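Local coordinates for protein glucanase (Clostridium thermocellum, PDB 5GXX) that probably hydrolyses internal beta-1,4-glucosidic bonds of cellulose as a family 9 endoglucanase of the cellulosome, at residues Y63-Y75 / T306-S318. The protein carries 1 engineered substitution. Sequence-based numbering, arbitrary orientation.
Sequences YSAAMLGWALYEY and TTEAFLAFVYADS
F310 is the knob that helix 306-318 sets into a hole formed by M67, W70, A71 and Y75. From CB, the bond to CG runs opposite the backbone N (chi1 -177°) and carries the ring across to helix 63-75. CD2 of F310 meets the methyl CE of M67 at 3.7 Å. Next, CE2 of F310 lies over one face of W70, 3.6 Å from W70 CD2. This is a T-shaped pair, F310 giving the edge, with planes at 72°. CZ of F310 ends against the backbone at A71 CA, 3.9 Å away. On the other branch, CE1 of F310 touches Y75 CE2 at 3.7 Å, edge against edge.

The two helices run roughly parallel, 26° apart, as in the (alpha/alpha)6 barrel of family 9 catalytic domains. Helix 412-429 touches both, through M67, Y75 and F313.

Y75 returns the knob, sitting among F310, F313, V314 and D317. Its OH donates to D317 OD2 at 2.6 Å, on the anti side and somewhat out of the carboxylate plane; R424 forms a salt bridge to the same oxygen. L311 CD1 packs on W70 CZ3 at 3.8 Å. W70 NE1 donates to E74 OE2, and R258 forms a salt bridge to that oxygen. One water links Y63 OH to T307 OG1, donating to the latter, which also bonds R303 O.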
ATOM      1  N   TYR A  63     -12.193 -33.183 -29.628  1.00 12.70           N
ATOM      2  CA  TYR A  63     -11.851 -33.093 -31.048  1.00 12.22           C
ATOM      3  C   TYR A  63     -10.438 -33.617 -31.228  1.00 12.00           C
ATOM      4  O   TYR A  63     -10.165 -34.429 -32.124  1.00 13.37           O
ATOM      5  CB  TYR A  63     -11.961 -31.654 -31.566  1.00 12.18           C
ATOM      6  CG  TYR A  63     -11.144 -31.420 -32.820  1.00 12.85           C
ATOM      7  CD1 TYR A  63     -11.674 -31.704 -34.077  1.00 14.27           C
ATOM      8  CD2 TYR A  63      -9.833 -30.932 -32.735  1.00 12.43           C
ATOM      9  CE1 TYR A  63     -10.929 -31.513 -35.235  1.00 12.75           C
ATOM     10  CE2 TYR A  63      -9.072 -30.735 -33.899  1.00 11.39           C
ATOM     11  CZ  TYR A  63      -9.630 -31.043 -35.132  1.00 12.03           C
ATOM     12  OH  TYR A  63      -8.923 -30.859 -36.300  1.00 11.21           O
ATOM     13  N   SER A  64      -9.551 -33.134 -30.362  1.00 12.31           N
ATOM     14  CA  SER A  64      -8.127 -33.489 -30.421  1.00 13.00           C
ATOM     15  C   SER A  64      -7.967 -34.996 -30.240  1.00 13.29           C
ATOM     16  O   SER A  64      -7.252 -35.652 -30.998  1.00 13.00           O
ATOM     17  CB  SER A  64      -7.266 -32.721 -29.410  1.00 11.32           C
ATOM     18  OG  SER A  64      -7.325 -31.319 -29.621  1.00 11.94           O
ATOM     19  N   ALA A  65      -8.615 -35.552 -29.224  1.00 13.87           N
ATOM     20  CA  ALA A  65      -8.595 -37.003 -29.030  1.00 14.17           C
ATOM     21  C   ALA A  65      -9.125 -37.774 -30.240  1.00 13.73           C
ATOM     22  O   ALA A  65      -8.513 -38.760 -30.660  1.00 14.02           O
ATOM     23  CB  ALA A  65      -9.398 -37.367 -27.781  1.00 13.17           C
ATOM     24  N   ALA A  66     -10.237 -37.324 -30.824  1.00 13.76           N
ATOM     25  CA  ALA A  66     -10.785 -37.953 -32.027  1.00 13.92           C
ATOM     26  C   ALA A  66      -9.768 -37.962 -33.171  1.00 13.47           C
ATOM     27  O   ALA A  66      -9.599 -38.959 -33.866  1.00 13.74           O
ATOM     28  CB  ALA A  66     -12.077 -37.272 -32.465  1.00 12.98           C
ATOM     29  N   MET A  67      -9.071 -36.846 -33.353  1.00 13.04           N
ATOM     30  CA  MET A  67      -8.076 -36.762 -34.423  1.00 13.16           C
ATOM     31  C   MET A  67      -6.855 -37.628 -34.135  1.00 13.10           C
ATOM     32  O   MET A  67      -6.325 -38.212 -35.081  1.00 14.01           O
ATOM     33  CB  MET A  67      -7.634 -35.316 -34.584  1.00 12.21           C
ATOM     34  CG  MET A  67      -8.700 -34.374 -35.079  1.00 11.51           C
ATOM     35  SD  MET A  67      -9.428 -34.878 -36.631  1.00 13.35           S
ATOM     36  CE  MET A  67      -8.128 -34.525 -37.822  1.00 12.72           C
ATOM     37  N   LEU A  68      -6.433 -37.755 -32.879  1.00 12.30           N
ATOM     38  CA  LEU A  68      -5.386 -38.723 -32.529  1.00 11.93           C
ATOM     39  C   LEU A  68      -5.842 -40.152 -32.827  1.00 13.56           C
ATOM     40  O   LEU A  68      -5.051 -40.962 -33.327  1.00 13.76           O
ATOM     41  CB  LEU A  68      -4.944 -38.596 -31.072  1.00 13.50           C
ATOM     42  CG  LEU A  68      -4.250 -37.286 -30.682  1.00 13.03           C
ATOM     43  CD1 LEU A  68      -3.576 -37.432 -29.312  1.00 15.31           C
ATOM     44  CD2 LEU A  68      -3.221 -36.789 -31.706  1.00 16.17           C
ATOM     45  N   GLY A  69      -7.117 -40.432 -32.537  1.00 14.58           N
ATOM     46  CA  GLY A  69      -7.713 -41.725 -32.864  1.00 14.79           C
ATOM     47  C   GLY A  69      -7.707 -41.946 -34.362  1.00 14.38           C
ATOM     48  O   GLY A  69      -7.338 -43.035 -34.829  1.00 14.97           O
ATOM     49  N   TRP A  70      -8.066 -40.907 -35.119  1.00 13.47           N
ATOM     50  CA  TRP A  70      -8.136 -41.023 -36.574  1.00 13.79           C
ATOM     51  C   TRP A  70      -6.734 -41.303 -37.110  1.00 13.76           C
ATOM     52  O   TRP A  70      -6.592 -42.123 -38.022  1.00 14.60           O
ATOM     53  CB  TRP A  70      -8.785 -39.782 -37.201  1.00 13.32           C
ATOM     54  CG  TRP A  70      -9.188 -39.919 -38.649  1.00 14.08           C
ATOM     55  CD1 TRP A  70      -9.158 -41.053 -39.399  1.00 12.50           C
ATOM     56  CD2 TRP A  70      -9.705 -38.885 -39.506  1.00 15.20           C
ATOM     57  NE1 TRP A  70      -9.599 -40.792 -40.677  1.00 14.52           N
ATOM     58  CE2 TRP A  70      -9.944 -39.467 -40.767  1.00 17.67           C
ATOM     59  CE3 TRP A  70      -9.947 -37.509 -39.340  1.00 15.82           C
ATOM     60  CZ2 TRP A  70     -10.442 -38.730 -41.849  1.00 16.35           C
ATOM     61  CZ3 TRP A  70     -10.449 -36.786 -40.404  1.00 14.25           C
ATOM     62  CH2 TRP A  70     -10.668 -37.387 -41.652  1.00 16.65           C
ATOM     63  N   ALA A  71      -5.715 -40.650 -36.544  1.00 14.60           N
ATOM     64  CA  ALA A  71      -4.334 -40.908 -36.959  1.00 14.38           C
ATOM     65  C   ALA A  71      -3.972 -42.392 -36.818  1.00 15.40           C
ATOM     66  O   ALA A  71      -3.388 -42.996 -37.730  1.00 15.41           O
ATOM     67  CB  ALA A  71      -3.380 -40.031 -36.177  1.00 13.22           C
ATOM     68  N   LEU A  72      -4.335 -42.973 -35.678  1.00 16.05           N
ATOM     69  CA  LEU A  72      -4.085 -44.384 -35.427  1.00 16.36           C
ATOM     70  C   LEU A  72      -4.915 -45.259 -36.355  1.00 16.49           C
ATOM     71  O   LEU A  72      -4.416 -46.285 -36.825  1.00 17.24           O
ATOM     72  CB  LEU A  72      -4.364 -44.728 -33.958  1.00 15.96           C
ATOM     73  CG  LEU A  72      -3.335 -44.253 -32.923  1.00 15.50           C
ATOM     74  CD1 LEU A  72      -3.874 -44.359 -31.494  1.00 15.11           C
ATOM     75  CD2 LEU A  72      -1.987 -44.975 -33.017  1.00 17.39           C
ATOM     76  N   TYR A  73      -6.164 -44.866 -36.621  1.00 16.44           N
ATOM     77  CA  TYR A  73      -7.075 -45.632 -37.471  1.00 17.24           C
ATOM     78  C   TYR A  73      -6.545 -45.764 -38.894  1.00 18.66           C
ATOM     79  O   TYR A  73      -6.657 -46.822 -39.506  1.00 19.86           O
ATOM     80  CB  TYR A  73      -8.478 -45.006 -37.452  1.00 18.22           C
ATOM     81  CG  TYR A  73      -9.529 -45.724 -38.265  1.00 17.56           C
ATOM     82  CD1 TYR A  73     -10.263 -46.791 -37.729  1.00 18.89           C
ATOM     83  CD2 TYR A  73      -9.833 -45.311 -39.557  1.00 18.13           C
ATOM     84  CE1 TYR A  73     -11.240 -47.441 -38.480  1.00 19.11           C
ATOM     85  CE2 TYR A  73     -10.808 -45.946 -40.307  1.00 16.85           C
ATOM     86  CZ  TYR A  73     -11.506 -47.018 -39.765  1.00 17.62           C
ATOM     87  OH  TYR A  73     -12.469 -47.631 -40.542  1.00 22.46           O
ATOM     88  N   GLU A  74      -5.928 -44.701 -39.401  1.00 17.79           N
ATOM     89  CA  GLU A  74      -5.408 -44.716 -40.773  1.00 18.75           C
ATOM     90  C   GLU A  74      -4.012 -45.301 -40.883  1.00 19.39           C
ATOM     91  O   GLU A  74      -3.718 -46.030 -41.835  1.00 18.52           O
ATOM     92  CB  GLU A  74      -5.350 -43.290 -41.331  1.00 18.99           C
ATOM     93  CG  GLU A  74      -6.715 -42.622 -41.406  1.00 20.16           C
ATOM     94  CD  GLU A  74      -7.662 -43.294 -42.369  1.00 20.05           C
ATOM     95  OE1 GLU A  74      -7.214 -44.052 -43.266  1.00 20.81           O
ATOM     96  OE2 GLU A  74      -8.880 -43.050 -42.255  1.00 19.89           O
ATOM     97  N   TYR A  75      -3.157 -44.955 -39.928  1.00 19.88           N
ATOM     98  CA  TYR A  75      -1.719 -45.101 -40.108  1.00 21.00           C
ATOM     99  C   TYR A  75      -1.044 -45.834 -38.945  1.00 22.58           C
ATOM    100  O   TYR A  75       0.175 -46.002 -38.941  1.00 23.86           O
ATOM    101  CB  TYR A  75      -1.082 -43.727 -40.460  1.00 20.16           C
ATOM    102  CG  TYR A  75      -1.684 -43.083 -41.715  1.00 21.03           C
ATOM    103  CD1 TYR A  75      -1.772 -43.793 -42.911  1.00 22.63           C
ATOM    104  CD2 TYR A  75      -2.145 -41.754 -41.718  1.00 23.13           C
ATOM    105  CE1 TYR A  75      -2.331 -43.238 -44.058  1.00 24.95           C
ATOM    106  CE2 TYR A  75      -2.714 -41.187 -42.873  1.00 22.18           C
ATOM    107  CZ  TYR A  75      -2.799 -41.935 -44.038  1.00 24.80           C
ATOM    108  OH  TYR A  75      -3.348 -41.429 -45.209  1.00 23.47           O
ATOM    109  N   THR A 306      -2.262 -27.669 -41.504  1.00 10.30           N
ATOM    110  CA  THR A 306      -1.781 -29.016 -41.210  1.00 10.23           C
ATOM    111  C   THR A 306      -2.901 -30.037 -41.001  1.00 11.59           C
ATOM    112  O   THR A 306      -2.699 -31.222 -41.266  1.00 12.48           O
ATOM    113  CB  THR A 306      -0.799 -29.051 -40.026  1.00 11.12           C
ATOM    114  OG1 THR A 306      -1.442 -28.592 -38.829  1.00 10.59           O
ATOM    115  CG2 THR A 306       0.388 -28.181 -40.303  1.00 11.37           C
ATOM    116  N   THR A 307      -4.063 -29.584 -40.536  1.00  9.81           N
ATOM    117  CA  THR A 307      -5.235 -30.466 -40.405  1.00 11.83           C
ATOM    118  C   THR A 307      -5.743 -30.829 -41.796  1.00 10.94           C
ATOM    119  O   THR A 307      -6.028 -32.005 -42.090  1.00 10.90           O
ATOM    120  CB  THR A 307      -6.354 -29.806 -39.558  1.00 10.60           C
ATOM    121  OG1 THR A 307      -5.840 -29.536 -38.244  1.00 12.65           O
ATOM    122  CG2 THR A 307      -7.575 -30.744 -39.465  1.00 11.98           C
ATOM    123  N   GLU A 308      -5.804 -29.829 -42.675  1.00 10.38           N
ATOM    124  CA  GLU A 308      -6.222 -30.078 -44.065  1.00 10.65           C
ATOM    125  C   GLU A 308      -5.214 -30.983 -44.755  1.00 10.31           C
ATOM    126  O   GLU A 308      -5.620 -31.800 -45.588  1.00 12.00           O
ATOM    127  CB  GLU A 308      -6.426 -28.768 -44.828  1.00 10.49           C
ATOM    128  CG  GLU A 308      -7.649 -28.010 -44.320  1.00 12.01           C
ATOM    129  CD  GLU A 308      -8.933 -28.774 -44.596  1.00 12.48           C
ATOM    130  OE1 GLU A 308      -9.039 -29.411 -45.673  1.00 13.02           O
ATOM    131  OE2 GLU A 308      -9.871 -28.776 -43.760  1.00 14.12           O
ATOM    132  N   ALA A 309      -3.927 -30.865 -44.412  1.00 11.54           N
ATOM    133  CA  ALA A 309      -2.931 -31.801 -44.945  1.00 10.66           C
ATOM    134  C   ALA A 309      -3.307 -33.244 -44.595  1.00 11.32           C
ATOM    135  O   ALA A 309      -3.285 -34.114 -45.467  1.00 11.90           O
ATOM    136  CB  ALA A 309      -1.499 -31.457 -44.488  1.00 11.84           C
ATOM    137  N   PHE A 310      -3.713 -33.491 -43.350  1.00 10.96           N
ATOM    138  CA  PHE A 310      -4.161 -34.836 -42.975  1.00 10.85           C
ATOM    139  C   PHE A 310      -5.352 -35.296 -43.789  1.00 11.94           C
ATOM    140  O   PHE A 310      -5.326 -36.404 -44.321  1.00 11.73           O
ATOM    141  CB  PHE A 310      -4.446 -34.892 -41.475  1.00 10.91           C
ATOM    142  CG  PHE A 310      -4.851 -36.257 -40.972  1.00 12.00           C
ATOM    143  CD1 PHE A 310      -4.078 -37.376 -41.266  1.00 12.17           C
ATOM    144  CD2 PHE A 310      -5.991 -36.413 -40.197  1.00 18.72           C
ATOM    145  CE1 PHE A 310      -4.426 -38.631 -40.796  1.00 12.77           C
ATOM    146  CE2 PHE A 310      -6.358 -37.674 -39.725  1.00 19.22           C
ATOM    147  CZ  PHE A 310      -5.572 -38.786 -40.020  1.00 14.32           C
ATOM    148  N   LEU A 311      -6.379 -34.462 -43.912  1.00 13.13           N
ATOM    149  CA  LEU A 311      -7.541 -34.849 -44.712  1.00 12.26           C
ATOM    150  C   LEU A 311      -7.180 -35.141 -46.163  1.00 13.11           C
ATOM    151  O   LEU A 311      -7.700 -36.093 -46.758  1.00 13.56           O
ATOM    152  CB  LEU A 311      -8.593 -33.748 -44.697  1.00 12.87           C
ATOM    153  CG  LEU A 311      -9.678 -33.855 -43.623  1.00 13.53           C
ATOM    154  CD1 LEU A 311      -9.106 -33.786 -42.212  1.00 14.81           C
ATOM    155  CD2 LEU A 311     -10.748 -32.787 -43.813  1.00 14.59           C
ATOM    156  N   ALA A 312      -6.283 -34.318 -46.719  1.00 11.31           N
ATOM    157  CA  ALA A 312      -5.834 -34.483 -48.101  1.00 12.18           C
ATOM    158  C   ALA A 312      -5.064 -35.787 -48.297  1.00 12.08           C
ATOM    159  O   ALA A 312      -5.298 -36.480 -49.294  1.00 13.39           O
ATOM    160  CB  ALA A 312      -5.016 -33.268 -48.550  1.00  9.20           C
ATOM    161  N   PHE A 313      -4.202 -36.146 -47.347  1.00 13.50           N
ATOM    162  CA  PHE A 313      -3.496 -37.426 -47.420  1.00 13.54           C
ATOM    163  C   PHE A 313      -4.502 -38.582 -47.377  1.00 14.77           C
ATOM    164  O   PHE A 313      -4.401 -39.529 -48.161  1.00 15.44           O
ATOM    165  CB  PHE A 313      -2.503 -37.602 -46.257  1.00 13.59           C
ATOM    166  CG  PHE A 313      -1.184 -36.866 -46.394  1.00 14.42           C
ATOM    167  CD1 PHE A 313      -0.414 -36.893 -47.556  1.00 11.93           C
ATOM    168  CD2 PHE A 313      -0.668 -36.203 -45.288  1.00 13.40           C
ATOM    169  CE1 PHE A 313       0.806 -36.227 -47.630  1.00 13.79           C
ATOM    170  CE2 PHE A 313       0.576 -35.567 -45.322  1.00 11.79           C
ATOM    171  CZ  PHE A 313       1.322 -35.576 -46.499  1.00 12.07           C
ATOM    172  N   VAL A 314      -5.443 -38.536 -46.433  1.00 13.86           N
ATOM    173  CA  VAL A 314      -6.409 -39.623 -46.276  1.00 13.61           C
ATOM    174  C   VAL A 314      -7.246 -39.768 -47.549  1.00 15.05           C
ATOM    175  O   VAL A 314      -7.462 -40.876 -48.044  1.00 15.62           O
ATOM    176  CB  VAL A 314      -7.301 -39.435 -45.027  1.00 13.30           C
ATOM    177  CG1 VAL A 314      -8.440 -40.470 -45.018  1.00 15.57           C
ATOM    178  CG2 VAL A 314      -6.506 -39.558 -43.735  1.00 13.43           C
ATOM    179  N   TYR A 315      -7.679 -38.646 -48.114  1.00 14.31           N
ATOM    180  CA  TYR A 315      -8.491 -38.688 -49.313  1.00 16.07           C
ATOM    181  C   TYR A 315      -7.674 -39.192 -50.506  1.00 16.18           C
ATOM    182  O   TYR A 315      -8.114 -40.085 -51.235  1.00 16.18           O
ATOM    183  CB  TYR A 315      -9.145 -37.337 -49.611  1.00 14.99           C
ATOM    184  CG  TYR A 315     -10.114 -37.482 -50.767  1.00 12.95           C
ATOM    185  CD1 TYR A 315     -11.283 -38.253 -50.627  1.00 13.87           C
ATOM    186  CD2 TYR A 315      -9.852 -36.881 -52.005  1.00 12.50           C
ATOM    187  CE1 TYR A 315     -12.147 -38.441 -51.687  1.00 14.78           C
ATOM    188  CE2 TYR A 315     -10.735 -37.051 -53.076  1.00 15.25           C
ATOM    189  CZ  TYR A 315     -11.876 -37.823 -52.901  1.00 15.60           C
ATOM    190  OH  TYR A 315     -12.766 -38.008 -53.935  1.00 17.23           O
ATOM    191  N   ALA A 316      -6.478 -38.651 -50.693  1.00 16.34           N
ATOM    192  CA  ALA A 316      -5.620 -39.101 -51.788  1.00 17.57           C
ATOM    193  C   ALA A 316      -5.339 -40.598 -51.701  1.00 18.33           C
ATOM    194  O   ALA A 316      -5.351 -41.298 -52.706  1.00 16.83           O
ATOM    195  CB  ALA A 316      -4.313 -38.322 -51.796  1.00 17.28           C
ATOM    196  N   ASP A 317      -5.081 -41.096 -50.498  1.00 18.14           N
ATOM    197  CA  ASP A 317      -4.803 -42.519 -50.325  1.00 19.64           C
ATOM    198  C   ASP A 317      -6.008 -43.408 -50.599  1.00 20.67           C
ATOM    199  O   ASP A 317      -5.843 -44.618 -50.810  1.00 22.26           O
ATOM    200  CB  ASP A 317      -4.308 -42.781 -48.905  1.00 19.39           C
ATOM    201  CG  ASP A 317      -2.863 -42.387 -48.713  1.00 20.13           C
ATOM    202  OD1 ASP A 317      -2.155 -42.201 -49.730  1.00 23.88           O
ATOM    203  OD2 ASP A 317      -2.435 -42.271 -47.547  1.00 21.59           O
ATOM    204  N   SER A 318      -7.203 -42.822 -50.598  1.00 20.08           N
ATOM    205  CA  SER A 318      -8.442 -43.595 -50.714  0.50 20.42           C
ATOM    206  C   SER A 318      -9.001 -43.622 -52.135  1.00 21.13           C
ATOM    207  O   SER A 318     -10.016 -44.275 -52.385  1.00 23.31           O
ATOM    208  CB  SER A 318      -9.513 -43.039 -49.776  0.50 20.50           C
ATOM    209  OG  SER A 318     -10.068 -41.851 -50.311  0.50 18.56           O
TER
HETATM  210  O   HOH W   1      -6.230 -30.368 -35.715  1.00 12.85           O